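Local coordinates for protein chintase (Rhizomucor miehei, PDB 5YUQ) that probably hydrolyses chitin, as a glycoside hydrolase family 18 chitinase whose active site forms a tunnel, at residues A[162-170]-A[218-227]. Sequence-based numbering, arbitrary orientation.
Sequences STKLDDNWA and WIAAGIPAEQ
Leu165 and Ala221 join the two segments through a backbone bond: Leu165 N donates to Ala221 O over 2.8 Å, nearly straight and in the carbonyl plane. Just before this pair in each chain segment, a water gives its two hydrogens to Thr163 O and Ala220 O, bridging carbonyls that come within 3.8 Å of each other. Thr163 O also receives a CA-H...O contact from Ala221 CA. At the far end the extended side chain of Gln227 reaches Ala170, where NE2 donates to Ala170 O at 2.9 Å, on a lone pair and with the acceptor close to the amide plane; Asp174 O is a weak second acceptor for NE2. Between these polar ends the contact is apolar. Leu165, with CG anti to its carbonyl carbon (chi1 -68°), brings CD1 to 3.8 Å from both Ile223 CD1 and Trp218 CZ3, while Ala170 CB rests on Pro224 CD at 3.8 Å. The indole N-H of Trp218 is satisfied by Pro150 O. Asp166 OD1 accepts two bonds from Asn168, a capping bond from N, which comes from above the carboxylate plane, and one from ND2 on the syn side. Gly222, at positive phi, closes helix 211-220 with a Schellman motif, and Gln227 leads into strand 228-240. The contact thus packs the loop before helix 168-172 against the turn from helix 211-220 into strand 228-240, in the TIM barrel of family 18.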
ATOM      1  N   SER A 162      13.702   8.941   9.108  0.60 15.53           N
ATOM      2  CA  SER A 162      14.071  10.345   9.172  0.60 14.69           C
ATOM      3  C   SER A 162      13.134  11.115  10.107  0.60 15.20           C
ATOM      4  O   SER A 162      11.926  10.877  10.125  0.60 17.53           O
ATOM      5  CB  SER A 162      14.061  10.936   7.763  0.60 15.73           C
ATOM      6  OG  SER A 162      15.038  10.304   6.940  0.60 15.95           O
ATOM      7  N   THR A 163      13.700  12.018  10.905  1.00 16.10           N
ATOM      8  CA  THR A 163      12.896  12.845  11.801  1.00 16.76           C
ATOM      9  C   THR A 163      12.765  14.241  11.214  1.00 14.73           C
ATOM     10  O   THR A 163      11.971  15.053  11.680  1.00 17.18           O
ATOM     11  CB  THR A 163      13.503  12.920  13.217  1.00 21.43           C
ATOM     12  OG1 THR A 163      14.827  13.444  13.142  1.00 21.68           O
ATOM     13  CG2 THR A 163      13.544  11.536  13.856  1.00 21.93           C
ATOM     14  N   LYS A 164      13.544  14.503  10.171  1.00 19.12           N
ATOM     15  CA  LYS A 164      13.499  15.780   9.468  1.00 17.71           C
ATOM     16  C   LYS A 164      13.842  15.558   8.005  1.00 17.21           C
ATOM     17  O   LYS A 164      15.010  15.379   7.664  1.00 22.22           O
ATOM     18  CB  LYS A 164      14.514  16.753  10.083  1.00 19.99           C
ATOM     19  CG  LYS A 164      14.766  18.026   9.273  1.00 32.15           C
ATOM     20  CD  LYS A 164      13.746  19.109   9.570  1.00 40.12           C
ATOM     21  CE  LYS A 164      14.216  20.472   9.053  1.00 46.58           C
ATOM     22  NZ  LYS A 164      14.406  20.483   7.570  1.00 46.94           N
ATOM     23  N   LEU A 165      12.827  15.551   7.141  1.00 15.40           N
ATOM     24  CA  LEU A 165      13.071  15.400   5.713  1.00 14.24           C
ATOM     25  C   LEU A 165      13.519  16.714   5.080  1.00 16.83           C
ATOM     26  O   LEU A 165      13.024  17.789   5.436  1.00 17.16           O
ATOM     27  CB  LEU A 165      11.812  14.919   5.004  1.00 14.02           C
ATOM     28  CG  LEU A 165      11.367  13.498   5.337  1.00 13.63           C
ATOM     29  CD1 LEU A 165       9.949  13.277   4.831  1.00 18.23           C
ATOM     30  CD2 LEU A 165      12.322  12.522   4.690  1.00 15.18           C
ATOM     31  N   ASP A 166      14.476  16.601   4.161  1.00 14.48           N
ATOM     32  CA  ASP A 166      14.871  17.670   3.246  1.00 15.15           C
ATOM     33  C   ASP A 166      13.598  18.326   2.728  1.00 12.58           C
ATOM     34  O   ASP A 166      12.687  17.633   2.267  1.00 14.59           O
ATOM     35  CB  ASP A 166      15.652  17.014   2.100  1.00 15.94           C
ATOM     36  CG  ASP A 166      16.217  18.000   1.095  1.00 15.97           C
ATOM     37  OD1 ASP A 166      15.750  19.160   0.984  1.00 14.69           O
ATOM     38  OD2 ASP A 166      17.161  17.589   0.384  1.00 21.82           O
ATOM     39  N   ASP A 167      13.498  19.650   2.806  1.00 14.20           N
ATOM     40  CA  ASP A 167      12.227  20.255   2.412  1.00 16.49           C
ATOM     41  C   ASP A 167      12.016  20.254   0.906  1.00 15.23           C
ATOM     42  O   ASP A 167      10.962  20.647   0.421  1.00 17.00           O
ATOM     43  CB  ASP A 167      11.931  21.608   3.105  1.00 18.88           C
ATOM     44  CG  ASP A 167      12.764  22.767   2.588  1.00 23.50           C
ATOM     45  OD1 ASP A 167      13.325  22.711   1.471  1.00 20.15           O
ATOM     46  OD2 ASP A 167      12.820  23.778   3.321  1.00 19.65           O
ATOM     47  N   ASN A 168      13.009  19.766   0.169  1.00 13.08           N
ATOM     48  CA  ASN A 168      12.815  19.543  -1.253  1.00 11.07           C
ATOM     49  C   ASN A 168      11.938  18.330  -1.534  1.00 11.55           C
ATOM     50  O   ASN A 168      11.467  18.157  -2.654  1.00 12.59           O
ATOM     51  CB  ASN A 168      14.153  19.418  -1.970  1.00 11.02           C
ATOM     52  CG  ASN A 168      14.830  20.759  -2.151  1.00 15.82           C
ATOM     53  OD1 ASN A 168      14.606  21.442  -3.149  1.00 18.08           O
ATOM     54  ND2 ASN A 168      15.644  21.153  -1.176  1.00 15.60           N
ATOM     55  N   TRP A 169      11.712  17.491  -0.531  1.00 13.10           N
ATOM     56  CA  TRP A 169      10.747  16.409  -0.712  1.00 11.41           C
ATOM     57  C   TRP A 169       9.374  17.001  -0.983  1.00 13.30           C
ATOM     58  O   TRP A 169       8.752  16.711  -1.998  1.00 12.20           O
ATOM     59  CB  TRP A 169      10.718  15.482   0.510  1.00 12.19           C
ATOM     60  CG  TRP A 169      11.723  14.377   0.426  1.00 12.02           C
ATOM     61  CD1 TRP A 169      12.879  14.253   1.146  1.00 14.32           C
ATOM     62  CD2 TRP A 169      11.649  13.229  -0.424  1.00 12.99           C
ATOM     63  NE1 TRP A 169      13.537  13.097   0.784  1.00 15.24           N
ATOM     64  CE2 TRP A 169      12.799  12.446  -0.171  1.00 13.55           C
ATOM     65  CE3 TRP A 169      10.728  12.789  -1.377  1.00 14.55           C
ATOM     66  CZ2 TRP A 169      13.048  11.249  -0.842  1.00 12.14           C
ATOM     67  CZ3 TRP A 169      10.967  11.592  -2.036  1.00 15.14           C
ATOM     68  CH2 TRP A 169      12.124  10.839  -1.772  1.00 11.88           C
ATOM     69  N   ALA A 170       8.909  17.849  -0.075  1.00 12.95           N
ATOM     70  CA  ALA A 170       7.576  18.424  -0.202  1.00 14.51           C
ATOM     71  C   ALA A 170       7.475  19.352  -1.414  1.00 14.25           C
ATOM     72  O   ALA A 170       6.419  19.451  -2.033  1.00 13.53           O
ATOM     73  CB  ALA A 170       7.191  19.165   1.077  1.00 15.88           C
ATOM     74  N   TRP A 218       4.787  11.495   9.538  1.00 15.05           N
ATOM     75  CA  TRP A 218       5.141  12.123   8.266  1.00 12.98           C
ATOM     76  C   TRP A 218       4.985  13.659   8.325  1.00 16.28           C
ATOM     77  O   TRP A 218       5.781  14.373   7.747  1.00 15.62           O
ATOM     78  CB  TRP A 218       4.472  11.502   7.062  1.00 14.68           C
ATOM     79  CG  TRP A 218       5.049  10.226   6.603  1.00 10.53           C
ATOM     80  CD1 TRP A 218       4.675   8.932   7.019  1.00 14.27           C
ATOM     81  CD2 TRP A 218       6.037  10.022   5.595  1.00 13.92           C
ATOM     82  NE1 TRP A 218       5.368   8.012   6.325  1.00 15.09           N
ATOM     83  CE2 TRP A 218       6.228   8.637   5.456  1.00 12.87           C
ATOM     84  CE3 TRP A 218       6.806  10.868   4.811  1.00 14.35           C
ATOM     85  CZ2 TRP A 218       7.107   8.116   4.577  1.00 11.76           C
ATOM     86  CZ3 TRP A 218       7.649  10.363   3.958  1.00 12.11           C
ATOM     87  CH2 TRP A 218       7.811   8.977   3.810  1.00 10.66           C
ATOM     88  N   ILE A 219       3.988  14.101   9.046  1.00 14.89           N
ATOM     89  CA  ILE A 219       3.819  15.544   9.228  1.00 16.59           C
ATOM     90  C   ILE A 219       4.961  16.094  10.083  1.00 16.94           C
ATOM     91  O   ILE A 219       5.548  17.141   9.761  1.00 15.02           O
ATOM     92  CB  ILE A 219       2.452  15.896   9.866  1.00 14.66           C
ATOM     93  CG1 ILE A 219       1.301  15.594   8.891  1.00 14.65           C
ATOM     94  CG2 ILE A 219       2.398  17.377  10.261  1.00 18.24           C
ATOM     95  CD1 ILE A 219      -0.081  15.785   9.488  1.00 14.88           C
ATOM     96  N   ALA A 220       5.297  15.383  11.155  1.00 16.11           N
ATOM     97  CA  ALA A 220       6.365  15.831  12.052  1.00 14.51           C
ATOM     98  C   ALA A 220       7.712  15.941  11.335  1.00 17.54           C
ATOM     99  O   ALA A 220       8.545  16.785  11.684  1.00 19.39           O
ATOM    100  CB  ALA A 220       6.478  14.913  13.261  1.00 18.61           C
ATOM    101  N   ALA A 221       7.917  15.106  10.322  1.00 15.01           N
ATOM    102  CA  ALA A 221       9.167  15.112   9.566  1.00 14.96           C
ATOM    103  C   ALA A 221       9.174  16.123   8.420  1.00 14.17           C
ATOM    104  O   ALA A 221      10.188  16.274   7.738  1.00 15.86           O
ATOM    105  CB  ALA A 221       9.488  13.715   9.051  1.00 15.90           C
ATOM    106  N   GLY A 222       8.054  16.804   8.197  1.00 16.10           N
ATOM    107  CA  GLY A 222       8.038  17.935   7.281  1.00 15.00           C
ATOM    108  C   GLY A 222       7.060  17.898   6.119  1.00 14.39           C
ATOM    109  O   GLY A 222       6.963  18.856   5.364  1.00 15.94           O
ATOM    110  N   ILE A 223       6.323  16.808   5.949  1.00 13.52           N
ATOM    111  CA  ILE A 223       5.384  16.778   4.834  1.00 12.93           C
ATOM    112  C   ILE A 223       4.052  17.385   5.263  1.00 14.78           C
ATOM    113  O   ILE A 223       3.442  16.917   6.226  1.00 16.93           O
ATOM    114  CB  ILE A 223       5.149  15.352   4.309  1.00 10.33           C
ATOM    115  CG1 ILE A 223       6.485  14.673   3.979  1.00 14.62           C
ATOM    116  CG2 ILE A 223       4.235  15.395   3.092  1.00 13.91           C
ATOM    117  CD1 ILE A 223       7.407  15.471   3.048  1.00 16.82           C
ATOM    118  N   PRO A 224       3.599  18.444   4.567  1.00 14.80           N
ATOM    119  CA  PRO A 224       2.308  19.027   4.943  1.00 13.73           C
ATOM    120  C   PRO A 224       1.178  18.020   4.772  1.00 17.20           C
ATOM    121  O   PRO A 224       1.231  17.178   3.865  1.00 15.54           O
ATOM    122  CB  PRO A 224       2.141  20.179   3.952  1.00 19.23           C
ATOM    123  CG  PRO A 224       3.558  20.533   3.554  1.00 17.45           C
ATOM    124  CD  PRO A 224       4.250  19.199   3.484  1.00 15.38           C
ATOM    125  N   ALA A 225       0.170  18.103   5.634  1.00 13.86           N
ATOM    126  CA  ALA A 225      -0.918  17.132   5.625  1.00 13.87           C
ATOM    127  C   ALA A 225      -1.599  17.025   4.266  1.00 14.17           C
ATOM    128  O   ALA A 225      -2.016  15.932   3.857  1.00 15.74           O
ATOM    129  CB  ALA A 225      -1.939  17.484   6.706  1.00 17.03           C
ATOM    130  N   GLU A 226      -1.716  18.147   3.558  1.00 14.82           N
ATOM    131  CA  GLU A 226      -2.432  18.150   2.288  1.00 15.83           C
ATOM    132  C   GLU A 226      -1.700  17.355   1.208  1.00 14.40           C
ATOM    133  O   GLU A 226      -2.277  17.038   0.168  1.00 15.58           O
ATOM    134  CB  GLU A 226      -2.709  19.585   1.828  1.00 17.03           C
ATOM    135  CG  GLU A 226      -1.479  20.409   1.572  1.00 23.53           C
ATOM    136  CD  GLU A 226      -1.816  21.860   1.293  1.00 36.11           C
ATOM    137  OE1 GLU A 226      -1.909  22.228   0.104  1.00 45.85           O
ATOM    138  OE2 GLU A 226      -1.989  22.632   2.263  1.00 42.71           O
ATOM    139  N   GLN A 227      -0.437  17.021   1.455  1.00 14.62           N
ATOM    140  CA  GLN A 227       0.305  16.191   0.511  1.00 14.12           C
ATOM    141  C   GLN A 227       0.373  14.742   0.962  1.00 14.91           C
ATOM    142  O   GLN A 227       1.033  13.927   0.322  1.00 14.17           O
ATOM    143  CB  GLN A 227       1.718  16.730   0.294  1.00 15.78           C
ATOM    144  CG  GLN A 227       1.746  18.037  -0.463  1.00 14.74           C
ATOM    145  CD  GLN A 227       3.137  18.586  -0.612  1.00 14.75           C
ATOM    146  OE1 GLN A 227       3.528  19.510   0.107  1.00 17.46           O
ATOM    147  NE2 GLN A 227       3.908  18.014  -1.537  1.00 15.28           N
TER
HETATM  148  O   HOH W   1      10.978  17.908  11.111  1.00 30.17           O